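Local coordinates for ribose 5-phosphate isomerase (Giardia lamblia, PDB 3S5P), which probably interconverts ribose 5-phosphate and ribulose 5-phosphate, the aldose-ketose isomerisation of the pentose phosphate pathway, at residues 84-89 with 124-129; 70-75 with 97-102; 36-41 with 136-141; 115-120 with 142-147. All blocks are in the same frame, centred on the assembly; numbering follows the deposited sequence.

Interaction 1: residues 84-89 with 124-129; sequences LVCGTG and ALALGG. With SO4 (sulfate ion), chain C.
Two neighbouring parallel strands inside the five-stranded sheet meet here, Leu-84 to Cys-86 beside Ala-124 to Gly-128, and the loop after the first strand turns across the end of the second. The ladder starts with Leu-84 N, 2.8 Å from Leu-125 O. Leu-84 O then accepts Leu-127 N at 2.9 Å. Cys-86 N returns to Leu-127 O at 2.8 Å, and Gly-129 N closes the series on Cys-86 O, also at 2.8 Å. The sheet, with strand order 2-1-3-5-4, is that of the RpiB-type alpha/beta/alpha sandwich, and apolar residues fill both its faces: Val-85 and Leu-127 point to the helix 33-45 side, while compact Ala-126 and Cys-86 share the other, Cys-86 SG lying 4.5 Å from Ala-126 CB. Small residues also suit the loop. Gly-128, lacking a side chain, lets Thr-88 O come within 3.4 Å of its CA, and Gly-89 takes a positive phi (99°) just before helix 90-97. The turned backbone presents its N-H groups to a sulfate: Thr-88 N meets sulfate O2 at 2.9 Å, Gly-87 N and Gly-89 N add weak bonds, and Gly-91 N and Ile-92 N, at the start of the helix, bind the same ion. This is consistent with the anion hole that RpiB relatives form from such a loop. Thr-88 OG1, between backbone N and carbonyl carbon (chi1 65°), is hydrogen-bonded to Ile-90 N.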
# COMPACT_ATOMS: atom_id res chain seq x y z
N LEU A 84 -11.22 4.80 2.22
CA LEU A 84 -10.79 6.03 1.60
C LEU A 84 -10.67 5.91 0.08
O LEU A 84 -9.78 5.23 -0.43
CB LEU A 84 -9.47 6.45 2.22
CG LEU A 84 -9.40 6.60 3.73
CD1 LEU A 84 -7.94 6.70 4.11
CD2 LEU A 84 -10.19 7.80 4.23
N VAL A 85 -11.60 6.56 -0.62
CA VAL A 85 -11.63 6.58 -2.08
C VAL A 85 -10.82 7.77 -2.60
O VAL A 85 -11.11 8.94 -2.34
CB VAL A 85 -13.08 6.62 -2.59
CG1 VAL A 85 -13.15 6.44 -4.12
CG2 VAL A 85 -13.91 5.53 -1.87
N CYS A 86 -9.79 7.44 -3.35
CA CYS A 86 -8.78 8.39 -3.81
C CYS A 86 -8.60 8.32 -5.35
O CYS A 86 -9.38 7.66 -6.05
CB CYS A 86 -7.46 8.02 -3.11
SG CYS A 86 -7.60 7.33 -1.36
N GLY A 87 -7.57 8.97 -5.88
CA GLY A 87 -7.24 8.86 -7.30
C GLY A 87 -6.64 7.48 -7.57
O GLY A 87 -7.26 6.65 -8.22
N THR A 88 -5.43 7.26 -7.07
CA THR A 88 -4.75 5.95 -7.11
C THR A 88 -4.82 5.27 -5.75
O THR A 88 -4.78 4.05 -5.66
CB THR A 88 -3.27 6.10 -7.50
OG1 THR A 88 -2.59 6.83 -6.46
CG2 THR A 88 -3.13 6.86 -8.85
N GLY A 89 -4.90 6.04 -4.69
CA GLY A 89 -4.84 5.47 -3.34
C GLY A 89 -3.45 5.61 -2.77
O GLY A 89 -3.26 5.54 -1.56
N ALA A 124 -7.69 0.81 7.83
CA ALA A 124 -8.06 1.76 6.77
C ALA A 124 -7.85 1.05 5.46
O ALA A 124 -6.86 0.34 5.28
CB ALA A 124 -7.20 3.01 6.83
N LEU A 125 -8.80 1.20 4.54
CA LEU A 125 -8.66 0.65 3.21
C LEU A 125 -8.56 1.84 2.25
O LEU A 125 -9.41 2.73 2.29
CB LEU A 125 -9.89 -0.19 2.87
CG LEU A 125 -10.00 -0.71 1.42
CD1 LEU A 125 -8.86 -1.69 1.10
CD2 LEU A 125 -11.35 -1.39 1.17
N ALA A 126 -7.53 1.85 1.41
CA ALA A 126 -7.45 2.85 0.34
C ALA A 126 -7.83 2.23 -0.97
O ALA A 126 -7.35 1.15 -1.31
CB ALA A 126 -6.06 3.44 0.26
N LEU A 127 -8.69 2.91 -1.72
CA LEU A 127 -9.05 2.48 -3.06
C LEU A 127 -8.79 3.58 -4.10
O LEU A 127 -9.01 4.75 -3.84
CB LEU A 127 -10.51 2.05 -3.10
CG LEU A 127 -10.92 0.84 -2.26
CD1 LEU A 127 -12.41 0.83 -2.13
CD2 LEU A 127 -10.41 -0.48 -2.89
N GLY A 128 -8.33 3.21 -5.28
CA GLY A 128 -8.06 4.17 -6.34
C GLY A 128 -9.24 4.19 -7.30
O GLY A 128 -9.38 3.27 -8.11
N GLY A 129 -10.07 5.23 -7.23
CA GLY A 129 -11.22 5.40 -8.15
C GLY A 129 -10.80 5.47 -9.62
O GLY A 129 -11.55 5.09 -10.52
S SO4 C . -3.76 9.77 -4.22
O1 SO4 C . -2.35 9.86 -4.66
O2 SO4 C . -4.57 9.55 -5.43
O3 SO4 C . -4.19 8.77 -3.22
O4 SO4 C . -4.07 11.07 -3.59

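Interaction 2: residues 70-75 with 97-102. With SO4 (sulfate ion), chain D.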
# COMPACT_ATOMS: atom_id res chain seq x y z
N GLY A 70 -11.16 10.87 7.69
CA GLY A 70 -11.48 9.44 7.73
C GLY A 70 -10.75 8.75 8.87
O GLY A 70 -11.35 8.02 9.67
N CYS A 71 -9.45 9.01 8.98
CA CYS A 71 -8.63 8.27 9.92
C CYS A 71 -8.99 8.64 11.33
O CYS A 71 -8.90 7.80 12.23
CB CYS A 71 -7.14 8.49 9.65
SG CYS A 71 -6.66 7.72 8.10
N GLU A 72 -9.43 9.88 11.53
CA GLU A 72 -9.70 10.37 12.87
C GLU A 72 -10.95 9.74 13.46
O GLU A 72 -11.12 9.68 14.70
CB GLU A 72 -9.77 11.91 12.89
CG GLU A 72 -8.41 12.61 12.82
CD GLU A 72 -8.50 14.14 12.64
OE1 GLU A 72 -9.63 14.69 12.49
OE2 GLU A 72 -7.44 14.80 12.64
N ALA A 73 -11.85 9.27 12.59
CA ALA A 73 -13.04 8.53 13.05
C ALA A 73 -12.58 7.19 13.70
O ALA A 73 -13.18 6.70 14.65
CB ALA A 73 -13.98 8.27 11.88
N VAL A 74 -11.50 6.63 13.17
CA VAL A 74 -10.95 5.38 13.68
C VAL A 74 -10.16 5.64 14.96
O VAL A 74 -10.37 4.96 15.96
CB VAL A 74 -10.07 4.69 12.61
CG1 VAL A 74 -9.38 3.43 13.19
CG2 VAL A 74 -10.93 4.33 11.41
N THR A 75 -9.28 6.63 14.93
CA THR A 75 -8.38 6.84 16.07
C THR A 75 -9.10 7.37 17.30
O THR A 75 -8.61 7.26 18.42
CB THR A 75 -7.13 7.73 15.72
OG1 THR A 75 -7.52 9.10 15.64
CG2 THR A 75 -6.54 7.35 14.41
N ASN A 97 -0.86 6.11 6.54
CA ASN A 97 0.12 5.36 7.31
C ASN A 97 1.08 6.21 8.15
O ASN A 97 1.67 5.67 9.09
CB ASN A 97 0.89 4.38 6.43
CG ASN A 97 0.09 3.18 6.13
OD1 ASN A 97 -0.46 2.55 7.04
ND2 ASN A 97 -0.02 2.83 4.85
N LYS A 98 1.24 7.50 7.84
CA LYS A 98 2.06 8.40 8.68
C LYS A 98 1.36 8.76 10.01
O LYS A 98 1.96 9.38 10.90
CB LYS A 98 2.42 9.72 7.96
CG LYS A 98 3.26 9.59 6.69
CD LYS A 98 4.74 9.36 6.90
CE LYS A 98 5.51 9.37 5.53
NZ LYS A 98 6.84 8.63 5.66
N MET A 99 0.09 8.40 10.15
CA MET A 99 -0.59 8.68 11.40
C MET A 99 -0.46 7.49 12.40
O MET A 99 -0.62 6.31 12.05
CB MET A 99 -2.05 9.00 11.14
CG MET A 99 -2.29 10.16 10.17
SD MET A 99 -4.06 10.23 9.77
CE MET A 99 -4.73 10.83 11.33
N LYS A 100 -0.20 7.83 13.65
CA LYS A 100 -0.09 6.83 14.68
C LYS A 100 -1.39 6.02 14.78
O LYS A 100 -2.49 6.58 14.69
CB LYS A 100 0.30 7.49 16.00
CG LYS A 100 1.75 7.99 15.99
CD LYS A 100 2.30 8.19 17.40
CE LYS A 100 3.73 7.62 17.52
NZ LYS A 100 4.05 7.19 18.93
N GLY A 101 -1.27 4.70 14.92
CA GLY A 101 -2.45 3.88 15.13
C GLY A 101 -3.33 3.63 13.92
O GLY A 101 -4.43 3.09 14.05
N ILE A 102 -2.86 4.03 12.74
CA ILE A 102 -3.51 3.78 11.47
C ILE A 102 -2.66 2.85 10.62
O ILE A 102 -1.46 3.05 10.43
CB ILE A 102 -3.78 5.08 10.67
CG1 ILE A 102 -4.78 5.98 11.40
CG2 ILE A 102 -4.36 4.77 9.28
CD1 ILE A 102 -6.24 5.56 11.26
S SO4 D . 7.89 11.79 6.57
O1 SO4 D . 9.01 12.63 6.97
O2 SO4 D . 7.90 10.55 7.35
O3 SO4 D . 6.64 12.49 6.86
O4 SO4 D . 7.95 11.49 5.14
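Cys-71 meets both Met-99 and Ile-102 where helix 65-75, the crossover helix joining strands 49-54 and 81-86 of the alpha/beta sandwich, packs on the loop from helix 90-97 to strand 104-106. Cys-71 CB is approached by two different side chains, with Met-99 SD at 3.5 Å and Ile-102 CD1 also at 3.5 Å, the latter tight for a carbon pair. A cysteine is slim enough for this place, and its sulfur rests 3.9 Å from Ile-102 CG2. Met-99 runs extended to SD and then bends at its last torsion (chi3 71°), which turns CE toward Glu-72, leaving it 3.8 Å from Cys-71 CB. Ile-102 lies at about a right angle to Thr-75, whose methyl CG2 touches Ile-102 CD1 at 3.6 Å; threonine thus gives the apolar cluster a methyl at its exposed rim. A type II turn from Met-99 to Ile-102 sets the two loop side chains against one helix, and Gly-101 accepts the positive phi the turn needs. Lys-98, on the far side of the loop, reaches Asn-97 O and Ile-102 O of the second subunit, and its NZ also binds a sulfate, 2.8 Å from O2.

Interaction 3: residues 36-41 with 136-141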
# COMPACT_ATOMS: atom_id res chain seq x y z
N ARG A 36 -17.62 6.30 -3.79
CA ARG A 36 -17.85 6.33 -2.33
C ARG A 36 -19.28 5.95 -1.97
O ARG A 36 -19.51 5.05 -1.15
CB ARG A 36 -17.51 7.69 -1.72
CG ARG A 36 -17.32 7.56 -0.22
CD ARG A 36 -17.19 8.86 0.52
NE ARG A 36 -18.46 9.57 0.58
CZ ARG A 36 -18.68 10.76 0.00
NH1 ARG A 36 -19.87 11.34 0.11
NH2 ARG A 36 -17.70 11.37 -0.67
N MET A 37 -20.22 6.64 -2.63
CA MET A 37 -21.66 6.45 -2.48
C MET A 37 -22.09 5.05 -2.84
O MET A 37 -22.92 4.44 -2.16
CB MET A 37 -22.42 7.42 -3.39
CG MET A 37 -22.15 8.86 -3.08
SD MET A 37 -23.36 9.42 -1.89
CE MET A 37 -24.62 10.02 -3.03
N PHE A 38 -21.53 4.57 -3.94
CA PHE A 38 -21.80 3.24 -4.42
C PHE A 38 -21.35 2.20 -3.35
O PHE A 38 -22.14 1.33 -2.96
CB PHE A 38 -21.10 3.06 -5.77
CG PHE A 38 -21.08 1.67 -6.27
CD1 PHE A 38 -22.18 1.16 -6.96
CD2 PHE A 38 -19.96 0.86 -6.07
CE1 PHE A 38 -22.17 -0.14 -7.43
CE2 PHE A 38 -19.94 -0.44 -6.54
CZ PHE A 38 -21.05 -0.95 -7.22
N LEU A 39 -20.11 2.32 -2.86
CA LEU A 39 -19.59 1.43 -1.81
C LEU A 39 -20.37 1.58 -0.50
O LEU A 39 -20.59 0.59 0.21
CB LEU A 39 -18.09 1.68 -1.55
CG LEU A 39 -17.14 1.51 -2.74
CD1 LEU A 39 -15.77 2.01 -2.37
CD2 LEU A 39 -17.08 0.05 -3.14
N GLN A 40 -20.79 2.81 -0.20
CA GLN A 40 -21.69 3.06 0.95
C GLN A 40 -23.00 2.27 0.86
O GLN A 40 -23.36 1.57 1.82
CB GLN A 40 -21.98 4.55 1.14
CG GLN A 40 -20.86 5.31 1.83
CD GLN A 40 -20.99 6.82 1.71
OE1 GLN A 40 -20.02 7.56 1.92
NE2 GLN A 40 -22.19 7.29 1.37
N GLN A 41 -23.68 2.37 -0.29
CA GLN A 41 -24.91 1.61 -0.52
C GLN A 41 -24.69 0.11 -0.31
O GLN A 41 -25.43 -0.53 0.43
CB GLN A 41 -25.47 1.87 -1.93
N VAL A 136 -14.99 -4.47 -8.67
CA VAL A 136 -13.79 -4.96 -8.00
C VAL A 136 -13.58 -4.22 -6.68
O VAL A 136 -13.18 -4.83 -5.68
CB VAL A 136 -12.53 -4.86 -8.92
CG1 VAL A 136 -11.23 -5.17 -8.18
CG2 VAL A 136 -12.68 -5.79 -10.09
N ALA A 137 -13.85 -2.92 -6.66
CA ALA A 137 -13.72 -2.13 -5.46
C ALA A 137 -14.72 -2.63 -4.40
O ALA A 137 -14.39 -2.71 -3.23
CB ALA A 137 -13.96 -0.65 -5.76
N ALA A 138 -15.94 -2.95 -4.82
CA ALA A 138 -16.94 -3.48 -3.87
C ALA A 138 -16.55 -4.86 -3.35
O ALA A 138 -16.82 -5.19 -2.21
CB ALA A 138 -18.35 -3.51 -4.51
N SER A 139 -15.91 -5.68 -4.17
CA SER A 139 -15.61 -7.04 -3.66
C SER A 139 -14.38 -7.04 -2.78
O SER A 139 -14.27 -7.88 -1.91
CB SER A 139 -15.54 -8.09 -4.78
OG SER A 139 -14.33 -8.06 -5.47
N ILE A 140 -13.50 -6.04 -2.96
CA ILE A 140 -12.35 -5.76 -2.08
C ILE A 140 -12.84 -5.28 -0.71
O ILE A 140 -12.41 -5.80 0.35
CB ILE A 140 -11.40 -4.69 -2.72
CG1 ILE A 140 -10.69 -5.27 -3.96
CG2 ILE A 140 -10.34 -4.23 -1.73
CD1 ILE A 140 -9.92 -4.24 -4.76
N LEU A 141 -13.73 -4.29 -0.75
CA LEU A 141 -14.36 -3.78 0.43
C LEU A 141 -15.05 -4.91 1.21
O LEU A 141 -14.90 -5.03 2.42
CB LEU A 141 -15.42 -2.72 0.05
CG LEU A 141 -16.26 -2.25 1.24
CD1 LEU A 141 -15.39 -1.53 2.30
CD2 LEU A 141 -17.47 -1.40 0.85
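Leu-39 meets Ala-137, Ala-138 and Leu-141 where helices 33-45 and 134-146 lie side by side on one face of the parallel sheet in this alpha/beta sandwich. Their short segments run 10.1 Å apart at closest approach and cross at -47°. Apolar contact makes up the whole interface. The leucine sends CD2 against the backbone of the other helix, Leu-39 CD2 being 3.6 Å from Ala-138 CA, a depth possible because the two residues there are alanines; Ala-137 CB lies 4.1 Å from the same methyl. From the next turn Leu-141 answers, its CD2 resting 3.8 Å from Leu-39 O. Phe-38 closes the outer side, its ring atom CE2 meeting Ala-138 CB obliquely at 4.0 Å. Beneath the interface lie strands 23-28 and 81-86, with Phe-26 under Leu-39 and Ile-83 under Leu-141. The stronger side-chain bond within the segments is on the side of helix 33-45 turned from the partner. There Arg-36 and Gln-40, one helical turn apart, are joined; Gln-40 continues to Asp-52, and Arg-36 to Ser-28 and Thr-55. Arg-36 NE donates to Gln-40 OE1 at 2.9 Å, with the oxygen lying in the guanidinium plane.

Interaction 4: residues 115-120 with 142-147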
# COMPACT_ATOMS: atom_id res chain seq x y z
N MET A 115 -5.46 -10.41 3.13
CA MET A 115 -4.17 -10.39 3.84
C MET A 115 -4.01 -9.11 4.68
O MET A 115 -3.51 -9.17 5.80
CB MET A 115 -3.00 -10.61 2.88
CG MET A 115 -3.04 -11.97 2.17
SD MET A 115 -3.14 -13.42 3.29
CE MET A 115 -4.87 -13.79 3.23
N ALA A 116 -4.49 -7.97 4.17
CA ALA A 116 -4.44 -6.70 4.94
C ALA A 116 -5.06 -6.82 6.33
O ALA A 116 -4.60 -6.20 7.27
CB ALA A 116 -5.11 -5.54 4.17
N ARG A 117 -6.13 -7.58 6.44
CA ARG A 117 -6.77 -7.79 7.72
C ARG A 117 -6.08 -8.92 8.49
O ARG A 117 -5.60 -8.71 9.60
CB ARG A 117 -8.28 -8.03 7.55
CG ARG A 117 -9.07 -6.78 7.04
CD ARG A 117 -9.23 -5.67 8.11
NE ARG A 117 -9.74 -6.17 9.39
CZ ARG A 117 -9.17 -5.95 10.58
NH1 ARG A 117 -8.07 -5.20 10.70
NH2 ARG A 117 -9.73 -6.46 11.67
N LYS A 118 -6.01 -10.11 7.87
CA LYS A 118 -5.47 -11.29 8.54
C LYS A 118 -4.09 -11.07 9.14
O LYS A 118 -3.88 -11.36 10.30
CB LYS A 118 -5.40 -12.49 7.59
CG LYS A 118 -6.61 -13.40 7.61
CD LYS A 118 -6.28 -14.73 6.94
CE LYS A 118 -7.42 -15.74 7.09
NZ LYS A 118 -8.56 -15.42 6.16
N HIS A 119 -3.16 -10.56 8.34
CA HIS A 119 -1.74 -10.47 8.69
C HIS A 119 -1.37 -9.07 9.17
O HIS A 119 -0.50 -8.94 10.01
CB HIS A 119 -0.93 -10.76 7.44
CG HIS A 119 -1.03 -12.18 6.98
ND1 HIS A 119 -0.31 -12.66 5.90
CD2 HIS A 119 -1.74 -13.23 7.45
CE1 HIS A 119 -0.60 -13.93 5.72
NE2 HIS A 119 -1.46 -14.31 6.65
N ASN A 120 -2.01 -8.03 8.62
CA ASN A 120 -1.53 -6.65 8.85
C ASN A 120 -2.41 -5.81 9.76
O ASN A 120 -2.02 -4.69 10.12
CB ASN A 120 -1.27 -5.92 7.53
CG ASN A 120 -0.45 -6.77 6.54
OD1 ASN A 120 -0.90 -7.05 5.43
ND2 ASN A 120 0.75 -7.20 6.95
N SER A 142 -15.88 -5.69 0.52
CA SER A 142 -16.62 -6.75 1.20
C SER A 142 -15.68 -7.77 1.89
O SER A 142 -15.94 -8.23 3.00
CB SER A 142 -17.60 -7.42 0.23
OG SER A 142 -17.64 -8.81 0.44
N ARG A 143 -14.57 -8.10 1.24
CA ARG A 143 -13.58 -9.01 1.85
C ARG A 143 -12.82 -8.33 3.00
O ARG A 143 -12.58 -8.93 4.05
CB ARG A 143 -12.63 -9.57 0.81
CG ARG A 143 -11.56 -10.50 1.35
CD ARG A 143 -12.13 -11.81 1.85
NE ARG A 143 -13.04 -12.31 0.85
CZ ARG A 143 -12.69 -13.07 -0.18
NH1 ARG A 143 -11.42 -13.47 -0.35
NH2 ARG A 143 -13.63 -13.45 -1.03
N PHE A 144 -12.50 -7.05 2.82
CA PHE A 144 -11.88 -6.25 3.90
C PHE A 144 -12.78 -6.23 5.16
O PHE A 144 -12.30 -6.36 6.30
CB PHE A 144 -11.59 -4.82 3.38
CG PHE A 144 -10.81 -3.94 4.33
CD1 PHE A 144 -9.41 -3.93 4.30
CD2 PHE A 144 -11.46 -3.07 5.20
CE1 PHE A 144 -8.67 -3.09 5.14
CE2 PHE A 144 -10.71 -2.22 6.07
CZ PHE A 144 -9.31 -2.24 6.03
N LEU A 145 -14.10 -6.09 4.98
CA LEU A 145 -14.99 -5.88 6.13
C LEU A 145 -15.30 -7.18 6.86
O LEU A 145 -15.64 -7.17 8.05
CB LEU A 145 -16.28 -5.16 5.71
CG LEU A 145 -16.21 -3.71 5.19
CD1 LEU A 145 -17.65 -3.20 4.91
CD2 LEU A 145 -15.45 -2.73 6.12
N SER A 146 -15.18 -8.31 6.16
CA SER A 146 -15.57 -9.59 6.76
C SER A 146 -14.39 -10.44 7.21
O SER A 146 -14.60 -11.53 7.73
CB SER A 146 -16.45 -10.39 5.81
OG SER A 146 -15.74 -10.79 4.65
N THR A 147 -13.16 -9.99 7.01
CA THR A 147 -11.99 -10.76 7.42
C THR A 147 -11.50 -10.18 8.74
O THR A 147 -11.40 -8.98 8.88
CB THR A 147 -10.88 -10.69 6.35
OG1 THR A 147 -11.40 -11.13 5.10
CG2 THR A 147 -9.69 -11.56 6.71
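Bends at chi2 (-73°) and chi3 (-50°) fold the Arg-117 chain onto Phe-144, whose own chi1 of -173° swings the ring out to where the arginine can cover its face. This is a helix-to-helix contact in the alpha/beta sandwich, between the C-terminal parts of helices 110-118 and 134-146, which flank strand 124-128 in the sequence. Arg-117 CD sits 4.0 Å from the centroid of the Phe-144 ring, over its face, a CH-pi contact, and the two side chains cross at about a right angle. The methylenes of arginine can lie on a ring face while the guanidinium goes on to oxygens. Arg-117 CG presses on Phe-144 O at 3.3 Å, and Arg-117 NE makes a weak hydrogen bond to Thr-147 O, also at 3.3 Å. The stronger partners of the guanidinium are elsewhere: NH1 bonds Ala-122 O and Asn-121 OD1. Since Arg-117 is modelled in two conformers, the contacts given for its side chain are those of one of them. At the rim of the ring, Ala-116 CB is 4.4 Å from Phe-144 CE1; the small alanine also packs on Ile-90 of the second subunit. Thr-147 divides its two branches between different tasks. Its methyl CG2 meets Lys-118 CG at 3.7 Å and Arg-117 CB at 3.9 Å, where the lysine contributes its carbon chain and leaves NZ a long, weak ion pair with Glu-114. The hydroxyl turns back along its own helix, Thr-147 OG1 donating to Arg-143 O at 2.7 Å.

How the interactions relate
Interaction 1 is the sheet centre, and the other three pack around it. Interaction 3 lies over one face, where Leu-39 CD1 meets Leu-127 CD1 at 3.6 Å; interaction 2 lies over the other, with Ile-102 CG2 against Ala-124 CB. Interactions 3 and 4 share helix 134-146, the former with mainly buried apolar groups, including the partly exposed Phe-38 ring, the latter at the helix ends, where Arg-117 and Lys-118 bring polar tips. Chemistry follows place: backbone bonds in interaction 1, pure apolar packing across interactions 2 and 3, mixed contacts in interaction 4. Interaction 2 is the most exposed. Interactions 1, 2 and 4 all touch the second subunit; interaction 3 does not.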